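Local coordinates for putative capsular polysaccharide biosynthesis protein (Streptococcus pneumoniae serotype 4, PDB 6EWJ) that is a putative pyridoxal phosphate-dependent sugar aminotransferase, essential in teichoic acid biosynthesis, that probably transfers an amino group to a sugar precursor, at residues A66-I71 with C94-H99; V85-Y90 with T368-A373; P104-I109 with K352-L357; D119-A124 with F148-K153. All blocks are in the same frame, centred on the assembly; numbering follows the deposited sequence.

In the fold
Following the chain from the N terminus, interaction 1 closes first, bringing helices 64-74 and 92-99 together and closing a loop that contains strand 82-86. Interaction 2 opens on that strand before interaction 1 has closed, so the two cross; it ends far downstream, at the start of helix 371-378. Nested inside this long loop, interaction 3 joins the neighbouring strand 103-107 to the 352-357 loop. Interaction 4 lies within both loops and pairs helices 118-124 and 144-153. Interactions 2 and 3 form one continuous patch that fastens the C-terminal part to the outermost strands of this chain's central sheet, while interactions 1 and 4 pack helices on opposite faces of it.

Interaction 1: residues A66-I71 with C94-H99; sequences AALELI and CSVITH
Glu69 reaches His99 by sending CG away from its own backbone nitrogen (chi1 -165°) and running extended from there, which carries the carboxylate across to the neighbouring helix. His99 swings its ring back beside its own backbone N (chi1 -66°), presenting ND1 to the glutamate. The resulting ND1-H bond to Glu69 OE1 is 2.7 Å long and nearly straight. Seen from the imidazole, OE1 lies in the ring plane; ND1, for its part, stands above the carboxylate plane. The carboxylate and ring planes are 60° apart.

Beside this polar pair the helices meet through Val96. Its CG1 packs against the Glu69 side chain, 4.0 Å from Glu69 CB. The other methyl, held between backbone N and carbonyl carbon, faces Leu68, with Val96 CG2 4.0 Å from Leu68 CG. These two side chains cross at about a right angle. The helix axes themselves approach to 9.1 Å, and Glu69 and Val96 stand closest along them, with their CA atoms 5.2 Å apart.

Both ends of the bond are held further. Glu69 OE2 makes a salt bridge with Arg73, while the His99 ring stacks on Tyr262 of the second subunit and its NE2 bonds to Pro260 O of that subunit. With a carboxylate on one side and a carbonyl on the other, the imidazole may well be protonated. The contact thus carries a His-carboxylate hydrogen bond from a helix pair into the dimer interface, close to Thr65, a residue of the pyridoxal phosphate site.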
# COMPACT_ATOMS: atom_id res chain seq x y z
N ALA A 66 -6.03 0.53 4.13
CA ALA A 66 -5.40 1.83 3.89
C ALA A 66 -6.34 3.01 4.13
O ALA A 66 -5.94 4.01 4.74
CB ALA A 66 -4.79 1.90 2.51
N ALA A 67 -7.57 2.92 3.59
CA ALA A 67 -8.53 4.00 3.72
C ALA A 67 -8.90 4.27 5.15
O ALA A 67 -8.90 5.41 5.61
CB ALA A 67 -9.79 3.71 2.89
N LEU A 68 -9.23 3.20 5.89
CA LEU A 68 -9.60 3.34 7.30
C LEU A 68 -8.42 3.90 8.12
O LEU A 68 -8.57 4.86 8.90
CB LEU A 68 -10.08 2.01 7.87
CG LEU A 68 -10.91 1.98 9.15
CD1 LEU A 68 -12.13 2.91 9.12
CD2 LEU A 68 -11.33 0.53 9.45
N GLU A 69 -7.24 3.35 7.93
CA GLU A 69 -6.06 3.96 8.56
C GLU A 69 -5.91 5.44 8.26
O GLU A 69 -5.59 6.25 9.17
CB GLU A 69 -4.73 3.21 8.23
CG GLU A 69 -3.60 3.61 9.15
CD GLU A 69 -2.41 2.64 9.18
OE1 GLU A 69 -2.57 1.42 8.90
OE2 GLU A 69 -1.28 3.06 9.53
N LEU A 70 -6.01 5.82 6.97
CA LEU A 70 -5.81 7.23 6.61
C LEU A 70 -6.84 8.14 7.23
O LEU A 70 -6.51 9.25 7.64
CB LEU A 70 -5.71 7.45 5.11
CG LEU A 70 -4.40 6.93 4.46
CD1 LEU A 70 -4.29 7.52 3.07
CD2 LEU A 70 -3.14 7.21 5.27
N ILE A 71 -8.07 7.68 7.33
CA ILE A 71 -9.11 8.44 8.03
C ILE A 71 -8.64 8.75 9.47
O ILE A 71 -8.68 9.90 9.93
CB ILE A 71 -10.47 7.70 8.02
CG1 ILE A 71 -11.01 7.64 6.59
CG2 ILE A 71 -11.46 8.38 8.96
CD1 ILE A 71 -12.17 6.69 6.38
N CYS A 94 -9.94 -3.19 13.37
CA CYS A 94 -9.28 -2.94 14.63
C CYS A 94 -7.79 -2.71 14.55
O CYS A 94 -7.23 -1.89 15.30
CB CYS A 94 -9.58 -4.11 15.56
SG CYS A 94 -9.20 -3.75 17.31
N SER A 95 -7.13 -3.47 13.68
CA SER A 95 -5.68 -3.39 13.54
C SER A 95 -5.19 -1.98 13.22
O SER A 95 -4.16 -1.56 13.72
CB SER A 95 -5.19 -4.31 12.43
OG SER A 95 -5.74 -3.96 11.19
N VAL A 96 -5.97 -1.24 12.46
CA VAL A 96 -5.57 0.14 12.12
C VAL A 96 -5.51 1.06 13.34
O VAL A 96 -4.78 2.04 13.33
CB VAL A 96 -6.49 0.76 11.02
CG1 VAL A 96 -6.45 -0.07 9.72
CG2 VAL A 96 -7.89 0.94 11.50
N ILE A 97 -6.30 0.75 14.37
CA ILE A 97 -6.29 1.51 15.62
C ILE A 97 -4.93 1.35 16.24
O ILE A 97 -4.30 2.34 16.68
CB ILE A 97 -7.37 1.01 16.58
CG1 ILE A 97 -8.77 1.14 15.94
CG2 ILE A 97 -7.30 1.81 17.88
CD1 ILE A 97 -9.84 0.35 16.64
N THR A 98 -4.43 0.12 16.24
CA THR A 98 -3.11 -0.13 16.84
C THR A 98 -2.03 0.49 15.96
O THR A 98 -1.00 0.96 16.48
CB THR A 98 -2.84 -1.62 17.10
OG1 THR A 98 -2.72 -2.32 15.86
CG2 THR A 98 -3.97 -2.25 17.93
N HIS A 99 -2.24 0.53 14.65
CA HIS A 99 -1.26 1.14 13.75
C HIS A 99 -0.97 2.59 14.06
O HIS A 99 0.21 3.01 14.00
CB HIS A 99 -1.67 1.04 12.30
CG HIS A 99 -1.70 -0.36 11.78
ND1 HIS A 99 -2.08 -0.65 10.49
CD2 HIS A 99 -1.39 -1.54 12.37
CE1 HIS A 99 -2.03 -1.96 10.31
NE2 HIS A 99 -1.65 -2.53 11.45

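Interaction 2: residues V85-Y90 with T368-A373; sequences VPAMTY and TNYPKA
Ala87 supplies the bump of this contact: its methyl group enters a shallow hollow formed by Tyr370 and Ala373. On one flank is the near end of the tyrosine, from CB through CG to CD1, where Ala87 CB sits 3.8 Å from Tyr370 CD1 and the other two atoms are almost as near. The methyl approaches the ring obliquely. On the other flank Ala87 CB meets Ala373 CB at 4.0 Å, two small methyls allowing the chains to come close.

Met88 fits in alongside. Its chain starts away from the backbone N and then bends at both following torsions (chi2 56°, chi3 58°), so it doubles back and, beyond CB, only its terminal methyl reaches Ala373, Met88 CE lying 3.4 Å from Ala373 O. Closer to the main chain, Met88 CB and Ala373 CB are 4.3 Å apart. Nothing polar links the side chains; the contact is buried van der Waals packing, one methyl set between a tyrosine side chain and another methyl.

Segment 85-90 leaves the end of strand 82-86, and Tyr370 takes the N-cap position of helix 371-378. Phe376 and Phe377, about one turn beyond Ala373, also touch Met88, which lies close to Tyr351 of the cofactor site. Beside them Asp108 bonds to the backbone N of Lys372 and Ala373, tying the helix start to the end of strand 103-107.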
# COMPACT_ATOMS: atom_id res chain seq x y z
N VAL A 85 -14.75 -0.18 18.61
CA VAL A 85 -15.07 -1.11 17.55
C VAL A 85 -15.95 -2.24 18.10
O VAL A 85 -15.84 -2.56 19.28
CB VAL A 85 -13.84 -1.77 16.92
CG1 VAL A 85 -12.99 -0.73 16.25
CG2 VAL A 85 -12.98 -2.53 17.95
N PRO A 86 -16.76 -2.87 17.24
CA PRO A 86 -17.44 -4.07 17.72
C PRO A 86 -16.51 -5.22 18.00
O PRO A 86 -15.45 -5.33 17.36
CB PRO A 86 -18.40 -4.41 16.58
CG PRO A 86 -18.47 -3.20 15.69
CD PRO A 86 -17.14 -2.53 15.87
N ALA A 87 -16.90 -6.06 18.97
CA ALA A 87 -16.19 -7.30 19.27
C ALA A 87 -16.34 -8.31 18.13
O ALA A 87 -15.45 -9.15 17.92
CB ALA A 87 -16.65 -7.86 20.59
N MET A 88 -17.41 -8.15 17.33
CA MET A 88 -17.73 -8.99 16.21
C MET A 88 -17.45 -8.21 14.94
O MET A 88 -18.30 -7.48 14.41
CB MET A 88 -19.21 -9.43 16.27
CG MET A 88 -19.79 -10.08 14.99
SD MET A 88 -18.81 -11.49 14.47
CE MET A 88 -18.95 -12.46 15.95
N THR A 89 -16.21 -8.33 14.45
CA THR A 89 -15.84 -7.76 13.15
C THR A 89 -14.55 -8.42 12.64
O THR A 89 -13.96 -9.26 13.31
CB THR A 89 -15.65 -6.25 13.22
OG1 THR A 89 -15.45 -5.73 11.89
CG2 THR A 89 -14.49 -5.85 14.09
N TYR A 90 -14.16 -8.04 11.41
CA TYR A 90 -12.94 -8.50 10.83
C TYR A 90 -11.73 -7.80 11.48
O TYR A 90 -11.83 -6.63 11.88
CB TYR A 90 -12.95 -8.19 9.33
CG TYR A 90 -11.74 -8.76 8.58
CD1 TYR A 90 -11.43 -10.12 8.61
CD2 TYR A 90 -10.97 -7.93 7.75
CE1 TYR A 90 -10.33 -10.64 7.90
CE2 TYR A 90 -9.87 -8.45 7.06
CZ TYR A 90 -9.55 -9.79 7.14
OH TYR A 90 -8.47 -10.27 6.39
N THR A 368 -14.73 -13.80 27.40
CA THR A 368 -15.79 -13.87 28.42
C THR A 368 -16.48 -12.51 28.66
O THR A 368 -17.58 -12.47 29.20
CB THR A 368 -15.28 -14.44 29.79
OG1 THR A 368 -14.30 -13.56 30.36
CG2 THR A 368 -14.67 -15.85 29.61
N ASN A 369 -15.85 -11.40 28.25
CA ASN A 369 -16.49 -10.06 28.31
C ASN A 369 -17.49 -9.77 27.22
O ASN A 369 -18.19 -8.75 27.28
CB ASN A 369 -15.43 -8.94 28.33
CG ASN A 369 -14.65 -8.85 29.63
OD1 ASN A 369 -13.41 -8.75 29.62
ND2 ASN A 369 -15.34 -8.89 30.74
N TYR A 370 -17.56 -10.62 26.19
CA TYR A 370 -18.38 -10.36 25.01
C TYR A 370 -19.16 -11.59 24.62
O TYR A 370 -19.00 -12.10 23.52
CB TYR A 370 -17.48 -9.83 23.83
CG TYR A 370 -16.44 -8.86 24.26
CD1 TYR A 370 -16.72 -7.49 24.37
CD2 TYR A 370 -15.14 -9.27 24.54
CE1 TYR A 370 -15.77 -6.59 24.82
CE2 TYR A 370 -14.17 -8.36 24.94
CZ TYR A 370 -14.49 -7.03 25.09
OH TYR A 370 -13.53 -6.13 25.55
N PRO A 371 -20.03 -12.08 25.54
CA PRO A 371 -20.77 -13.32 25.29
C PRO A 371 -21.70 -13.30 24.09
O PRO A 371 -21.96 -14.34 23.51
CB PRO A 371 -21.57 -13.51 26.58
CG PRO A 371 -21.63 -12.16 27.23
CD PRO A 371 -20.34 -11.52 26.87
N LYS A 372 -22.25 -12.14 23.75
CA LYS A 372 -23.18 -12.03 22.61
C LYS A 372 -22.41 -12.23 21.32
O LYS A 372 -22.87 -12.92 20.37
CB LYS A 372 -23.92 -10.70 22.63
CG LYS A 372 -24.71 -10.48 23.93
CD LYS A 372 -26.10 -11.05 23.90
CE LYS A 372 -26.88 -10.71 25.19
NZ LYS A 372 -26.13 -10.66 26.51
N ALA A 373 -21.22 -11.63 21.27
CA ALA A 373 -20.32 -11.82 20.13
C ALA A 373 -20.01 -13.28 19.94
O ALA A 373 -20.08 -13.80 18.82
CB ALA A 373 -19.02 -11.01 20.31

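Interaction 3: residues P104-I109 with K352-L357; sequences PVMVDI and KPLPLL
Pro355 contributes the ring of this contact, and Met106 is what meets it: the thioether sulfur stands over the pyrrolidine on its CG-CD side. Met106 SD is 3.9 Å from Pro355 CG and equally far from CD, and the two side chains slide past each other in opposite directions. Tyr370 also touches Pro355, from the same side as the sulfur.

The methyl end of Met106 finds Leu354. Its CE lies 3.7 Å from Leu354 CB and 4.0 Å from Leu354 CD1, touching both the root and one branch tip of the leucine as the side chains cross obliquely. That reach is needed, since the CA atoms of Met106 and Leu354 are 8.6 Å apart. Met106 spans the distance by starting beside its backbone N (chi1 -62°) and continuing fully extended, so that the sulfur and methyl do nearly all the touching. The contact is small, wholly apolar and buried.

Leu354 and Pro355 stand in a short 3-10 segment that leads to Leu357, the N-cap of helix 358-361. Against it lies strand 103-107, outermost in the sheet of this chain and hydrogen-bonded on its inner side to strand 82-86, whose Val85 touches Met106 too. Phe365 adds a further apolar neighbour to the methionine, and Leu354 also rests on Cys94, so the loop bridges this strand and helix 92-99.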
# COMPACT_ATOMS: atom_id res chain seq x y z
N PRO A 104 -7.66 0.32 21.16
CA PRO A 104 -9.00 -0.19 20.80
C PRO A 104 -9.85 -0.43 22.04
O PRO A 104 -9.31 -0.83 23.07
CB PRO A 104 -8.70 -1.53 20.14
CG PRO A 104 -7.21 -1.50 19.82
CD PRO A 104 -6.59 -0.66 20.88
N VAL A 105 -11.14 -0.12 21.95
CA VAL A 105 -12.12 -0.43 22.96
C VAL A 105 -13.24 -1.22 22.27
O VAL A 105 -13.92 -0.70 21.40
CB VAL A 105 -12.73 0.85 23.58
CG1 VAL A 105 -13.80 0.49 24.58
CG2 VAL A 105 -11.67 1.69 24.25
N MET A 106 -13.42 -2.47 22.66
CA MET A 106 -14.39 -3.35 22.02
C MET A 106 -15.70 -3.29 22.77
O MET A 106 -15.70 -3.12 24.01
CB MET A 106 -13.85 -4.79 21.98
CG MET A 106 -12.57 -4.93 21.17
SD MET A 106 -12.10 -6.66 20.97
CE MET A 106 -10.43 -6.37 20.41
N VAL A 107 -16.79 -3.42 22.02
CA VAL A 107 -18.14 -3.39 22.59
C VAL A 107 -18.89 -4.63 22.10
O VAL A 107 -18.81 -4.98 20.93
CB VAL A 107 -18.90 -2.12 22.18
CG1 VAL A 107 -20.31 -2.13 22.74
CG2 VAL A 107 -18.16 -0.89 22.69
N ASP A 108 -19.62 -5.28 23.03
CA ASP A 108 -20.36 -6.48 22.71
C ASP A 108 -21.53 -6.15 21.81
O ASP A 108 -21.95 -4.98 21.71
CB ASP A 108 -20.85 -7.23 23.98
CG ASP A 108 -21.07 -8.71 23.74
OD1 ASP A 108 -20.74 -9.22 22.64
OD2 ASP A 108 -21.54 -9.39 24.67
N ILE A 109 -22.07 -7.17 21.17
CA ILE A 109 -23.10 -6.99 20.20
C ILE A 109 -24.45 -7.37 20.82
O ILE A 109 -24.53 -7.70 22.00
CB ILE A 109 -22.78 -7.76 18.90
CG1 ILE A 109 -22.76 -9.27 19.12
CG2 ILE A 109 -21.45 -7.26 18.34
CD1 ILE A 109 -22.91 -10.08 17.85
N LYS A 352 -14.96 -15.04 13.80
CA LYS A 352 -14.42 -15.20 15.12
C LYS A 352 -14.43 -13.83 15.75
O LYS A 352 -13.98 -12.90 15.13
CB LYS A 352 -12.96 -15.64 15.06
CG LYS A 352 -12.78 -17.06 14.68
CD LYS A 352 -11.34 -17.50 15.02
CE LYS A 352 -11.21 -18.97 14.84
NZ LYS A 352 -9.77 -19.39 14.99
N PRO A 353 -14.92 -13.69 17.00
CA PRO A 353 -14.86 -12.40 17.63
C PRO A 353 -13.37 -12.08 17.85
O PRO A 353 -12.57 -12.99 18.05
CB PRO A 353 -15.54 -12.63 18.99
CG PRO A 353 -16.42 -13.79 18.76
CD PRO A 353 -15.68 -14.66 17.80
N LEU A 354 -13.04 -10.80 17.82
CA LEU A 354 -11.64 -10.36 17.93
C LEU A 354 -10.91 -10.97 19.14
O LEU A 354 -9.80 -11.40 18.97
CB LEU A 354 -11.56 -8.85 17.95
CG LEU A 354 -12.11 -8.21 16.65
CD1 LEU A 354 -11.87 -6.72 16.74
CD2 LEU A 354 -11.46 -8.70 15.35
N PRO A 355 -11.58 -11.07 20.32
CA PRO A 355 -10.94 -11.63 21.50
C PRO A 355 -10.55 -13.08 21.38
O PRO A 355 -9.76 -13.50 22.18
CB PRO A 355 -11.99 -11.45 22.60
CG PRO A 355 -12.79 -10.28 22.14
CD PRO A 355 -12.89 -10.47 20.68
N LEU A 356 -11.03 -13.80 20.34
CA LEU A 356 -10.54 -15.17 20.10
C LEU A 356 -9.16 -15.22 19.45
O LEU A 356 -8.50 -16.23 19.55
CB LEU A 356 -11.50 -16.01 19.26
CG LEU A 356 -12.82 -16.54 19.90
CD1 LEU A 356 -13.51 -17.52 18.96
CD2 LEU A 356 -12.56 -17.21 21.22
N LEU A 357 -8.76 -14.12 18.81
CA LEU A 357 -7.55 -14.05 17.99
C LEU A 357 -6.36 -13.73 18.90
O LEU A 357 -6.44 -12.87 19.77
CB LEU A 357 -7.71 -13.01 16.90
CG LEU A 357 -8.95 -13.12 15.99
CD1 LEU A 357 -9.08 -11.85 15.15
CD2 LEU A 357 -8.97 -14.39 15.13

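Interaction 4: residues D119-A124 with F148-K153; sequences DLLEQA and FQVVEK
Glu122 and Val150 lie at the centre of a side-by-side helix packing on one face of the central sheet, topped by a salt bridge. The axes run in roughly the same direction, 28° apart, and approach to 10.3 Å.

Val150 packs against the side of the extended glutamate chain: both of its methyls touch Glu122 CG, the CG2 atom at 3.7 Å. Leu121 adds a looser apolar touch, its CG 4.4 Å from Val150 CG1. Toward the surface, Lys153 stretches across with CG anti to its backbone N (chi1 175°) and the chain extended beyond, and the Lys153 and Glu122 side chains cross at about a right angle. Lys153 NZ is 3.5 Å from Glu122 OE1, so the hydrogen bond within this salt bridge is weak. The other oxygen, OE2, pairs with Arg146, which also takes Asp119; two cations thus share the glutamate and probably stabilise its negative charge.

Each helix follows a strand in a parallel beta-alpha-beta crossover: helix 118-124 links strand 103-107 to strand 129-132, and helix 144-153 lies between strand 129-132 and strand 172-177. Underneath, Leu121 rests on Ile84 of strand 82-86, Ala124 on Val105 and Val107, and Val151 on Ile173.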
# COMPACT_ATOMS: atom_id res chain seq x y z
N ASP A 119 -26.36 0.54 24.20
CA ASP A 119 -26.31 0.90 25.60
C ASP A 119 -24.91 0.64 26.10
O ASP A 119 -24.33 1.50 26.76
CB ASP A 119 -27.30 0.07 26.43
CG ASP A 119 -28.75 0.32 26.04
OD1 ASP A 119 -29.11 1.50 25.79
OD2 ASP A 119 -29.55 -0.64 26.04
N LEU A 120 -24.38 -0.54 25.78
CA LEU A 120 -23.00 -0.86 26.15
C LEU A 120 -22.01 0.07 25.43
O LEU A 120 -20.99 0.41 26.00
CB LEU A 120 -22.69 -2.32 25.86
CG LEU A 120 -23.39 -3.40 26.71
CD1 LEU A 120 -22.98 -4.78 26.22
CD2 LEU A 120 -23.09 -3.27 28.20
N LEU A 121 -22.34 0.49 24.21
CA LEU A 121 -21.54 1.52 23.50
C LEU A 121 -21.47 2.83 24.27
O LEU A 121 -20.38 3.37 24.51
CB LEU A 121 -22.12 1.79 22.13
CG LEU A 121 -21.51 2.93 21.28
CD1 LEU A 121 -20.05 2.68 21.11
CD2 LEU A 121 -22.14 3.05 19.94
N GLU A 122 -22.64 3.33 24.71
CA GLU A 122 -22.69 4.50 25.60
C GLU A 122 -21.78 4.34 26.82
O GLU A 122 -21.00 5.25 27.16
CB GLU A 122 -24.13 4.78 26.10
CG GLU A 122 -25.00 5.48 25.09
CD GLU A 122 -26.41 5.71 25.57
OE1 GLU A 122 -26.67 5.61 26.78
OE2 GLU A 122 -27.28 6.02 24.75
N GLN A 123 -21.88 3.19 27.48
CA GLN A 123 -21.05 2.90 28.67
C GLN A 123 -19.55 2.90 28.40
O GLN A 123 -18.79 3.31 29.24
CB GLN A 123 -21.40 1.55 29.26
CG GLN A 123 -22.78 1.46 29.87
CD GLN A 123 -23.08 0.05 30.36
OE1 GLN A 123 -22.17 -0.71 30.72
NE2 GLN A 123 -24.37 -0.30 30.40
N ALA A 124 -19.15 2.42 27.22
CA ALA A 124 -17.74 2.34 26.84
C ALA A 124 -17.10 3.69 26.49
O ALA A 124 -15.87 3.80 26.45
CB ALA A 124 -17.56 1.39 25.67
N PHE A 148 -25.73 8.34 16.11
CA PHE A 148 -25.59 9.81 16.21
C PHE A 148 -26.20 10.39 17.51
O PHE A 148 -25.68 11.37 18.04
CB PHE A 148 -26.15 10.53 14.95
CG PHE A 148 -25.17 10.53 13.79
CD1 PHE A 148 -24.04 11.34 13.83
CD2 PHE A 148 -25.37 9.72 12.68
CE1 PHE A 148 -23.11 11.33 12.79
CE2 PHE A 148 -24.47 9.75 11.61
CZ PHE A 148 -23.32 10.53 11.68
N GLN A 149 -27.26 9.76 18.00
CA GLN A 149 -27.87 10.13 19.32
C GLN A 149 -26.88 9.88 20.47
O GLN A 149 -26.72 10.72 21.33
CB GLN A 149 -29.15 9.32 19.55
CG GLN A 149 -30.31 9.73 18.65
CD GLN A 149 -31.52 8.78 18.70
OE1 GLN A 149 -31.49 7.73 19.34
NE2 GLN A 149 -32.59 9.14 18.00
N VAL A 150 -26.17 8.75 20.41
CA VAL A 150 -25.14 8.41 21.42
C VAL A 150 -24.01 9.45 21.48
O VAL A 150 -23.71 9.96 22.56
CB VAL A 150 -24.52 7.02 21.20
CG1 VAL A 150 -23.29 6.83 22.09
CG2 VAL A 150 -25.54 5.92 21.46
N VAL A 151 -23.41 9.77 20.34
CA VAL A 151 -22.28 10.72 20.33
C VAL A 151 -22.70 12.12 20.78
O VAL A 151 -21.95 12.81 21.49
CB VAL A 151 -21.53 10.79 18.98
CG1 VAL A 151 -21.00 9.41 18.59
CG2 VAL A 151 -22.40 11.36 17.87
N GLU A 152 -23.90 12.53 20.37
CA GLU A 152 -24.49 13.79 20.82
C GLU A 152 -24.73 13.79 22.31
O GLU A 152 -24.44 14.79 22.96
CB GLU A 152 -25.80 14.01 20.11
CG GLU A 152 -26.55 15.29 20.49
CD GLU A 152 -25.77 16.57 20.24
OE1 GLU A 152 -24.89 16.68 19.35
OE2 GLU A 152 -26.05 17.49 21.01
N LYS A 153 -25.30 12.70 22.82
CA LYS A 153 -25.60 12.58 24.25
C LYS A 153 -24.34 12.70 25.11
O LYS A 153 -24.38 13.31 26.16
CB LYS A 153 -26.31 11.25 24.55
CG LYS A 153 -26.56 10.99 26.02
CD LYS A 153 -27.30 9.67 26.31
CE LYS A 153 -28.01 9.72 27.65
NZ LYS A 153 -28.37 8.34 28.10